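Local atomic coordinates of mitochondrial edited mRNA stability factor 1 (Trypanosoma brucei, PDB entry 6NL1), a protein that probably acts as a nudix-family enzyme in the 5' processing of mitochondrial mRNAs, binding RNA and contributing to edited mRNA stability. Residues S269-L277 / V288-E296. Residues are numbered along the deposited sequence; the frame is centred on the assembly and turned at random.
Sequences SNVYPTGHL and VPVRYFVAE. With SO4 (sulfate ion), chain B.
Phe293 is the centre of the tight packing in this antiparallel strand pair, its ring lying against the neighbouring strand. On the face shared by Pro273 and Phe293, Pro273 CB lies 3.8 Å from Phe293 CE1, and helix 250-262 packs on the phenylalanine too. Val271 adds a further buried contact, its CG1 3.9 Å from Phe293 CB. Strand 290-296 lies between strand 272-277 and strand 200-207.

On the opposite face, less buried, Leu277 CD1 comes to 3.5 Å from Tyr292 CE2, meeting the ring obliquely. With CG anti to the carbonyl carbon (chi1 -73°), the tyrosine swings its ring along the strand toward that leucine.

The middle is looser. A beta bulge sets Thr274 and Gly275 together against Tyr292; at the backbone angles of Gly275 a CB would press on the carbonyl oxygen of Thr274. Thr274 N donates to Tyr292 O from 45° out of the carbonyl plane, whereas Tyr292 N reaches Gly275 O at 3.0 Å almost straight. A water bridges the two carbonyls, donating to both, 2.7 Å to Tyr292 O. At the solvent side the His276 ring and Arg291 guanidinium, their planes 18° apart, meet obliquely, CD2 to NH2 4.1 Å.

Tyr292 OH donates to sulfate O3 at 2.7 Å, in the plane of the ring. Tyr292 and nearby Arg202 belong to the GDP site, so the sulfate, probably from the crystallisation liquor and also bound by Leu239 N, is consistent with a site that can accept an anion, perhaps a phosphate of GDP, which is absent here.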
ATOM      1  N   SER A 269      -0.726 -18.002 -15.432  1.00 31.47           N
ATOM      2  CA  SER A 269      -1.933 -18.510 -16.090  1.00 35.11           C
ATOM      3  C   SER A 269      -3.026 -18.912 -15.098  1.00 34.66           C
ATOM      4  O   SER A 269      -4.183 -19.087 -15.479  1.00 39.42           O
ATOM      5  CB  SER A 269      -1.597 -19.691 -17.015  1.00 36.92           C
ATOM      6  OG  SER A 269      -1.097 -20.790 -16.271  1.00 44.13           O
ATOM      7  N   ASN A 270      -2.651 -19.050 -13.830  1.00 33.11           N
ATOM      8  CA  ASN A 270      -3.598 -19.374 -12.769  1.00 30.45           C
ATOM      9  C   ASN A 270      -3.986 -18.170 -11.923  1.00 32.28           C
ATOM     10  O   ASN A 270      -4.711 -18.304 -10.941  1.00 37.36           O
ATOM     11  CB  ASN A 270      -3.016 -20.457 -11.865  1.00 33.39           C
ATOM     12  CG  ASN A 270      -2.777 -21.754 -12.604  1.00 36.21           C
ATOM     13  OD1 ASN A 270      -1.721 -22.375 -12.477  1.00 48.06           O
ATOM     14  ND2 ASN A 270      -3.753 -22.159 -13.396  1.00 37.27           N
ATOM     15  N   VAL A 271      -3.500 -16.999 -12.313  1.00 25.72           N
ATOM     16  CA  VAL A 271      -3.756 -15.764 -11.577  1.00 30.16           C
ATOM     17  C   VAL A 271      -4.749 -14.912 -12.346  1.00 36.28           C
ATOM     18  O   VAL A 271      -4.491 -14.521 -13.486  1.00 33.43           O
ATOM     19  CB  VAL A 271      -2.440 -14.964 -11.367  1.00 24.63           C
ATOM     20  CG1 VAL A 271      -2.687 -13.699 -10.554  1.00 19.55           C
ATOM     21  CG2 VAL A 271      -1.411 -15.843 -10.681  1.00 21.98           C
ATOM     22  N   TYR A 272      -5.885 -14.624 -11.723  1.00 29.23           N
ATOM     23  CA  TYR A 272      -6.967 -13.907 -12.394  1.00 26.19           C
ATOM     24  C   TYR A 272      -7.268 -12.569 -11.732  1.00 24.50           C
ATOM     25  O   TYR A 272      -7.601 -12.531 -10.550  1.00 29.49           O
ATOM     26  CB  TYR A 272      -8.238 -14.769 -12.396  1.00 22.76           C
ATOM     27  CG  TYR A 272      -8.074 -16.081 -13.135  1.00 27.08           C
ATOM     28  CD1 TYR A 272      -8.329 -16.172 -14.505  1.00 29.48           C
ATOM     29  CD2 TYR A 272      -7.661 -17.227 -12.467  1.00 23.40           C
ATOM     30  CE1 TYR A 272      -8.165 -17.370 -15.190  1.00 23.18           C
ATOM     31  CE2 TYR A 272      -7.502 -18.435 -13.142  1.00 28.97           C
ATOM     32  CZ  TYR A 272      -7.758 -18.500 -14.498  1.00 37.20           C
ATOM     33  OH  TYR A 272      -7.592 -19.693 -15.163  1.00 39.17           O
ATOM     34  N   PRO A 273      -7.171 -11.468 -12.496  1.00 25.92           N
ATOM     35  CA  PRO A 273      -7.581 -10.168 -11.937  1.00 22.51           C
ATOM     36  C   PRO A 273      -9.076 -10.189 -11.649  1.00 31.62           C
ATOM     37  O   PRO A 273      -9.809 -10.868 -12.365  1.00 29.18           O
ATOM     38  CB  PRO A 273      -7.267  -9.171 -13.060  1.00 19.71           C
ATOM     39  CG  PRO A 273      -7.191 -10.008 -14.321  1.00 29.46           C
ATOM     40  CD  PRO A 273      -6.662 -11.360 -13.876  1.00 21.91           C
ATOM     41  N   THR A 274      -9.529  -9.472 -10.627  1.00 24.79           N
ATOM     42  CA  THR A 274     -10.962  -9.469 -10.307  1.00 31.17           C
ATOM     43  C   THR A 274     -11.489  -8.067 -10.031  1.00 32.73           C
ATOM     44  O   THR A 274     -12.564  -7.910  -9.474  1.00 37.20           O
ATOM     45  CB  THR A 274     -11.287 -10.355  -9.083  1.00 28.22           C
ATOM     46  OG1 THR A 274     -10.378 -10.049  -8.020  1.00 38.30           O
ATOM     47  CG2 THR A 274     -11.159 -11.833  -9.431  1.00 28.63           C
ATOM     48  N   GLY A 275     -10.741  -7.048 -10.428  1.00 22.02           N
ATOM     49  CA  GLY A 275     -11.209  -5.684 -10.262  1.00 25.80           C
ATOM     50  C   GLY A 275     -10.337  -4.852  -9.338  1.00 28.43           C
ATOM     51  O   GLY A 275      -9.180  -5.192  -9.065  1.00 29.37           O
ATOM     52  N   HIS A 276     -10.901  -3.761  -8.842  1.00 25.35           N
ATOM     53  CA  HIS A 276     -10.176  -2.865  -7.965  1.00 37.99           C
ATOM     54  C   HIS A 276     -11.122  -2.240  -6.964  1.00 34.07           C
ATOM     55  O   HIS A 276     -12.327  -2.180  -7.184  1.00 39.43           O
ATOM     56  CB  HIS A 276      -9.456  -1.779  -8.772  1.00 28.26           C
ATOM     57  CG  HIS A 276     -10.381  -0.793  -9.409  1.00 52.16           C
ATOM     58  ND1 HIS A 276     -10.783   0.361  -8.774  1.00 57.79           N
ATOM     59  CD2 HIS A 276     -10.993  -0.797 -10.617  1.00 56.14           C
ATOM     60  CE1 HIS A 276     -11.604   1.032  -9.567  1.00 60.93           C
ATOM     61  NE2 HIS A 276     -11.745   0.351 -10.688  1.00 64.35           N
ATOM     62  N   LEU A 277     -10.561  -1.807  -5.844  1.00 34.49           N
ATOM     63  CA  LEU A 277     -11.294  -1.040  -4.851  1.00 27.34           C
ATOM     64  C   LEU A 277     -10.563   0.282  -4.680  1.00 40.72           C
ATOM     65  O   LEU A 277      -9.332   0.334  -4.720  1.00 33.47           O
ATOM     66  CB  LEU A 277     -11.337  -1.764  -3.500  1.00 34.00           C
ATOM     67  CG  LEU A 277     -12.009  -3.135  -3.394  1.00 57.82           C
ATOM     68  CD1 LEU A 277     -11.891  -3.673  -1.964  1.00 47.36           C
ATOM     69  CD2 LEU A 277     -13.467  -3.077  -3.832  1.00 50.60           C
ATOM     70  N   VAL A 288      -4.475   5.046  -2.386  1.00 23.32           N
ATOM     71  CA  VAL A 288      -4.405   4.616  -3.780  1.00 23.86           C
ATOM     72  C   VAL A 288      -5.372   3.467  -4.043  1.00 25.16           C
ATOM     73  O   VAL A 288      -5.809   2.784  -3.113  1.00 23.75           O
ATOM     74  CB  VAL A 288      -2.981   4.158  -4.160  1.00 34.00           C
ATOM     75  CG1 VAL A 288      -1.999   5.319  -4.039  1.00 28.31           C
ATOM     76  CG2 VAL A 288      -2.551   2.976  -3.285  1.00 25.92           C
ATOM     77  N   PRO A 289      -5.704   3.249  -5.319  1.00 22.42           N
ATOM     78  CA  PRO A 289      -6.489   2.066  -5.673  1.00 27.30           C
ATOM     79  C   PRO A 289      -5.757   0.770  -5.307  1.00 28.88           C
ATOM     80  O   PRO A 289      -4.526   0.687  -5.308  1.00 26.88           O
ATOM     81  CB  PRO A 289      -6.633   2.179  -7.198  1.00 27.41           C
ATOM     82  CG  PRO A 289      -6.466   3.669  -7.492  1.00 24.37           C
ATOM     83  CD  PRO A 289      -5.418   4.104  -6.488  1.00 22.47           C
ATOM     84  N   VAL A 290      -6.540  -0.242  -4.972  1.00 24.32           N
ATOM     85  CA  VAL A 290      -6.028  -1.575  -4.737  1.00 21.75           C
ATOM     86  C   VAL A 290      -6.566  -2.500  -5.833  1.00 25.26           C
ATOM     87  O   VAL A 290      -7.773  -2.596  -6.028  1.00 25.94           O
ATOM     88  CB  VAL A 290      -6.476  -2.098  -3.360  1.00 25.15           C
ATOM     89  CG1 VAL A 290      -5.946  -3.486  -3.135  1.00 22.76           C
ATOM     90  CG2 VAL A 290      -6.018  -1.145  -2.234  1.00 19.77           C
ATOM     91  N   ARG A 291      -5.665  -3.169  -6.551  1.00 24.26           N
ATOM     92  CA  ARG A 291      -6.055  -4.126  -7.582  1.00 25.08           C
ATOM     93  C   ARG A 291      -5.990  -5.545  -7.045  1.00 31.12           C
ATOM     94  O   ARG A 291      -4.993  -5.956  -6.436  1.00 26.96           O
ATOM     95  CB  ARG A 291      -5.155  -4.000  -8.809  1.00 27.45           C
ATOM     96  CG  ARG A 291      -5.317  -2.701  -9.542  1.00 36.05           C
ATOM     97  CD  ARG A 291      -5.572  -2.958 -11.002  1.00 41.08           C
ATOM     98  NE  ARG A 291      -6.563  -2.040 -11.550  1.00 63.59           N
ATOM     99  CZ  ARG A 291      -6.890  -1.985 -12.834  1.00 74.00           C
ATOM    100  NH1 ARG A 291      -6.303  -2.801 -13.702  1.00 55.60           N
ATOM    101  NH2 ARG A 291      -7.804  -1.117 -13.248  1.00 96.96           N
ATOM    102  N   TYR A 292      -7.058  -6.288  -7.284  1.00 25.37           N
ATOM    103  CA  TYR A 292      -7.207  -7.627  -6.738  1.00 25.77           C
ATOM    104  C   TYR A 292      -7.031  -8.704  -7.794  1.00 31.73           C
ATOM    105  O   TYR A 292      -7.339  -8.503  -8.976  1.00 27.08           O
ATOM    106  CB  TYR A 292      -8.573  -7.766  -6.047  1.00 23.75           C
ATOM    107  CG  TYR A 292      -8.620  -7.021  -4.744  1.00 26.52           C
ATOM    108  CD1 TYR A 292      -8.239  -7.641  -3.555  1.00 26.67           C
ATOM    109  CD2 TYR A 292      -8.984  -5.683  -4.700  1.00 22.87           C
ATOM    110  CE1 TYR A 292      -8.249  -6.950  -2.352  1.00 26.30           C
ATOM    111  CE2 TYR A 292      -8.999  -4.980  -3.497  1.00 31.73           C
ATOM    112  CZ  TYR A 292      -8.627  -5.620  -2.330  1.00 27.95           C
ATOM    113  OH  TYR A 292      -8.644  -4.939  -1.129  1.00 37.37           O
ATOM    114  N   PHE A 293      -6.525  -9.843  -7.339  1.00 30.66           N
ATOM    115  CA  PHE A 293      -6.358 -11.037  -8.159  1.00 25.46           C
ATOM    116  C   PHE A 293      -6.764 -12.215  -7.290  1.00 28.56           C
ATOM    117  O   PHE A 293      -6.721 -12.113  -6.061  1.00 29.58           O
ATOM    118  CB  PHE A 293      -4.889 -11.199  -8.573  1.00 21.94           C
ATOM    119  CG  PHE A 293      -4.358 -10.052  -9.391  1.00 23.11           C
ATOM    120  CD1 PHE A 293      -4.308 -10.138 -10.781  1.00 27.82           C
ATOM    121  CD2 PHE A 293      -3.925  -8.878  -8.769  1.00 25.75           C
ATOM    122  CE1 PHE A 293      -3.822  -9.081 -11.545  1.00 27.67           C
ATOM    123  CE2 PHE A 293      -3.443  -7.817  -9.519  1.00 27.42           C
ATOM    124  CZ  PHE A 293      -3.393  -7.913 -10.910  1.00 30.78           C
ATOM    125  N   VAL A 294      -7.162 -13.324  -7.907  1.00 29.59           N
ATOM    126  CA  VAL A 294      -7.343 -14.567  -7.163  1.00 26.31           C
ATOM    127  C   VAL A 294      -6.556 -15.686  -7.814  1.00 33.59           C
ATOM    128  O   VAL A 294      -6.328 -15.675  -9.026  1.00 23.82           O
ATOM    129  CB  VAL A 294      -8.822 -15.009  -7.069  1.00 30.36           C
ATOM    130  CG1 VAL A 294      -9.654 -13.968  -6.324  1.00 26.95           C
ATOM    131  CG2 VAL A 294      -9.392 -15.317  -8.459  1.00 23.08           C
ATOM    132  N   ALA A 295      -6.141 -16.653  -7.004  1.00 26.17           N
ATOM    133  CA  ALA A 295      -5.518 -17.862  -7.528  1.00 25.91           C
ATOM    134  C   ALA A 295      -5.739 -19.002  -6.550  1.00 30.99           C
ATOM    135  O   ALA A 295      -5.580 -18.835  -5.333  1.00 31.78           O
ATOM    136  CB  ALA A 295      -4.031 -17.649  -7.770  1.00 26.12           C
ATOM    137  N   GLU A 296      -6.112 -20.159  -7.081  1.00 32.45           N
ATOM    138  CA  GLU A 296      -6.292 -21.333  -6.249  1.00 35.34           C
ATOM    139  C   GLU A 296      -4.966 -22.062  -6.093  1.00 32.01           C
ATOM    140  O   GLU A 296      -4.207 -22.194  -7.051  1.00 34.13           O
ATOM    141  CB  GLU A 296      -7.344 -22.276  -6.842  1.00 27.81           C
ATOM    142  CG  GLU A 296      -7.526 -23.531  -5.999  1.00 36.47           C
ATOM    143  CD  GLU A 296      -8.678 -24.414  -6.443  1.00 46.42           C
ATOM    144  OE1 GLU A 296      -9.407 -24.057  -7.396  1.00 45.19           O
ATOM    145  OE2 GLU A 296      -8.849 -25.479  -5.819  1.00 46.81           O
TER
HETATM  146  S   SO4 B 401      -6.793  -6.368   1.804  1.00 54.24           S
HETATM  147  O1  SO4 B 401      -5.598  -7.197   1.858  1.00 45.71           O
HETATM  148  O2  SO4 B 401      -6.354  -4.974   1.753  1.00 82.66           O
HETATM  149  O3  SO4 B 401      -7.623  -6.676   0.646  1.00 52.35           O
HETATM  150  O4  SO4 B 401      -7.600  -6.600   3.000  1.00 77.35           O
HETATM  151  O   HOH W   1      -6.437 -20.165  -9.932  1.00 30.82           O
HETATM  152  O   HOH W   2      -7.047  -6.466 -10.793  1.00 36.08           O